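Local structure of adenylation domain (5N9X) at residues F195-D201 against R279-F283. The protein is an adenylation domain of the ANL superfamily of AMP-binding enzymes and binds adenosine-5'-triphosphate and threonine. Residues are numbered along the deposited sequence; the frame is centred on the assembly and turned at random.
Sequences FSFSADD and RYVVF
Ser196 is held through its own backbone N and O by Arg279 and Tyr280, and illustrates how an irregular loop can be fastened to a strand by side chains instead of by strand pairing. Its backbone N donates to the OH of Tyr280 at 2.7 Å, while its carbonyl O accepts hydrogen bonds from both terminal nitrogens of Arg279, NH2 at 2.7 Å and NH1 at 2.9 Å. The guanidinium meets this oxygen end-on and nearly in its own plane; NH2 also lies in the carbonyl plane, whereas NH1 is tilted 21° from it. NH1 also forms a salt bridge with Asp201 OD1 at 3.0 Å; OD1 offers its syn lone pair but sits tilted from the guanidinium plane. The arginine chain is bent at chi3 (68°), which brings the guanidinium round to Ser196 O while CD stays beside Asp201 OD1.

Next to these polar links lies an aromatic cluster. Phe195 points its edge at one face of the Tyr280 ring, with CD1 3.8 Å from CE1 of Tyr280 and the planes at 70°, a T-shaped pair. Phe197 makes a second, offset edge-to-face approach to the same tyrosine, centroids 5.7 Å apart. Further along the strand, Val282 CG2 packs against Phe195 CE1 at 3.5 Å; the valine side chain lies about 7 Å from the bound threonine, beside the ligand pocket.

In the second shell, Asp201 OD2 accepts from Ser198 N within a type I turn, which Ser198 OG reinforces as an ST turn to Asp200 N; Thr252 also hydrogen-bonds Asp201 OD1. The loop runs from helix 181-191 to strand 202-205 across the beginning of strand 280-284, which lies between parallel neighbours 253-256 and 306-310, with Phe195 and Val282 both reaching Met310 on the latter.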
loop_
_atom_site.group_PDB
_atom_site.type_symbol
_atom_site.label_atom_id
_atom_site.label_comp_id
_atom_site.label_asym_id
_atom_site.label_seq_id
_atom_site.Cartn_x
_atom_site.Cartn_y
_atom_site.Cartn_z
ATOM N N PHE A 195 -4.499 -12.111 13.722
ATOM C CA PHE A 195 -3.799 -11.091 14.480
ATOM C C PHE A 195 -4.449 -11.086 15.857
ATOM O O PHE A 195 -5.620 -11.461 15.982
ATOM C CB PHE A 195 -3.941 -9.705 13.826
ATOM C CG PHE A 195 -3.065 -9.461 12.604
ATOM C CD1 PHE A 195 -1.739 -9.076 12.736
ATOM C CD2 PHE A 195 -3.599 -9.546 11.319
ATOM C CE1 PHE A 195 -0.952 -8.814 11.611
ATOM C CE2 PHE A 195 -2.810 -9.279 10.186
ATOM C CZ PHE A 195 -1.490 -8.921 10.338
ATOM N N SER A 196 -3.728 -10.624 16.873
ATOM C CA SER A 196 -4.342 -10.350 18.177
ATOM C C SER A 196 -4.304 -8.854 18.528
ATOM O O SER A 196 -3.368 -8.384 19.184
ATOM C CB SER A 196 -3.637 -11.173 19.256
ATOM O OG SER A 196 -4.167 -10.909 20.539
ATOM N N PHE A 197 -5.310 -8.113 18.073
ATOM C CA PHE A 197 -5.403 -6.670 18.327
ATOM C C PHE A 197 -6.260 -6.303 19.538
ATOM O O PHE A 197 -7.276 -6.933 19.806
ATOM C CB PHE A 197 -5.964 -5.949 17.088
ATOM C CG PHE A 197 -5.118 -6.116 15.862
ATOM C CD1 PHE A 197 -3.740 -5.918 15.930
ATOM C CD2 PHE A 197 -5.688 -6.432 14.637
ATOM C CE1 PHE A 197 -2.941 -6.067 14.808
ATOM C CE2 PHE A 197 -4.896 -6.568 13.504
ATOM C CZ PHE A 197 -3.523 -6.391 13.587
ATOM N N SER A 198 -5.876 -5.243 20.245
ATOM C CA SER A 198 -6.707 -4.747 21.336
ATOM C C SER A 198 -6.688 -3.225 21.410
ATOM O O SER A 198 -5.850 -2.568 20.776
ATOM C CB SER A 198 -6.253 -5.332 22.678
ATOM O OG SER A 198 -5.306 -4.500 23.291
ATOM N N ALA A 199 -7.611 -2.683 22.203
ATOM C CA ALA A 199 -7.656 -1.260 22.498
ATOM C C ALA A 199 -6.320 -0.685 23.015
ATOM O O ALA A 199 -6.089 0.514 22.915
ATOM C CB ALA A 199 -8.754 -0.992 23.498
ATOM N N ASP A 200 -5.444 -1.527 23.559
ATOM C CA ASP A 200 -4.195 -1.031 24.126
ATOM C C ASP A 200 -3.112 -0.731 23.077
ATOM O O ASP A 200 -2.099 -0.085 23.380
ATOM C CB ASP A 200 -3.662 -2.037 25.145
ATOM C CG ASP A 200 -4.559 -2.156 26.358
ATOM O OD1 ASP A 200 -5.041 -1.123 26.852
ATOM O OD2 ASP A 200 -4.797 -3.289 26.807
ATOM N N ASP A 201 -3.323 -1.192 21.846
ATOM C CA ASP A 201 -2.316 -1.016 20.803
ATOM C C ASP A 201 -2.089 0.456 20.392
ATOM O O ASP A 201 -2.931 1.331 20.614
ATOM C CB ASP A 201 -2.684 -1.876 19.567
ATOM C CG ASP A 201 -2.349 -3.356 19.765
ATOM O OD1 ASP A 201 -1.194 -3.645 20.128
ATOM O OD2 ASP A 201 -3.237 -4.220 19.579
ATOM N N ARG A 279 4.743 -5.267 18.918
ATOM C CA ARG A 279 4.111 -6.585 18.902
ATOM C C ARG A 279 4.070 -7.143 17.495
ATOM O O ARG A 279 4.275 -8.329 17.300
ATOM C CB ARG A 279 2.685 -6.544 19.490
ATOM C CG ARG A 279 2.578 -5.991 20.887
ATOM C CD ARG A 279 1.121 -5.756 21.269
ATOM N NE ARG A 279 0.392 -7.011 21.410
ATOM C CZ ARG A 279 -0.652 -7.377 20.663
ATOM N NH1 ARG A 279 -1.101 -6.583 19.685
ATOM N NH2 ARG A 279 -1.241 -8.553 20.876
ATOM N N TYR A 280 3.809 -6.283 16.516
ATOM C CA TYR A 280 3.741 -6.724 15.118
ATOM C C TYR A 280 4.460 -5.790 14.173
ATOM O O TYR A 280 4.310 -4.578 14.248
ATOM C CB TYR A 280 2.292 -6.835 14.634
ATOM C CG TYR A 280 1.440 -7.906 15.253
ATOM C CD1 TYR A 280 1.516 -9.222 14.811
ATOM C CD2 TYR A 280 0.512 -7.590 16.238
ATOM C CE1 TYR A 280 0.706 -10.218 15.362
ATOM C CE2 TYR A 280 -0.307 -8.550 16.793
ATOM C CZ TYR A 280 -0.209 -9.872 16.359
ATOM O OH TYR A 280 -1.030 -10.835 16.919
ATOM N N VAL A 281 5.225 -6.354 13.262
ATOM C CA VAL A 281 5.625 -5.602 12.090
ATOM C C VAL A 281 5.003 -6.301 10.887
ATOM O O VAL A 281 5.219 -7.469 10.681
ATOM C CB VAL A 281 7.136 -5.496 11.943
ATOM C CG1 VAL A 281 7.491 -4.362 10.991
ATOM C CG2 VAL A 281 7.764 -5.242 13.297
ATOM N N VAL A 282 4.209 -5.569 10.122
ATOM C CA VAL A 282 3.492 -6.126 8.992
ATOM C C VAL A 282 4.115 -5.557 7.756
ATOM O O VAL A 282 4.294 -4.355 7.673
ATOM C CB VAL A 282 1.967 -5.791 9.038
ATOM C CG1 VAL A 282 1.299 -6.093 7.711
ATOM C CG2 VAL A 282 1.283 -6.544 10.147
ATOM N N PHE A 283 4.461 -6.418 6.807
ATOM C CA PHE A 283 5.036 -5.982 5.547
ATOM C C PHE A 283 3.981 -6.041 4.476
ATOM O O PHE A 283 3.172 -6.982 4.452
ATOM C CB PHE A 283 6.219 -6.869 5.137
ATOM C CG PHE A 283 7.301 -6.951 6.168
ATOM C CD1 PHE A 283 7.186 -7.825 7.245
ATOM C CD2 PHE A 283 8.434 -6.163 6.066
ATOM C CE1 PHE A 283 8.187 -7.916 8.205
ATOM C CE2 PHE A 283 9.453 -6.256 7.025
ATOM C CZ PHE A 283 9.329 -7.131 8.092
#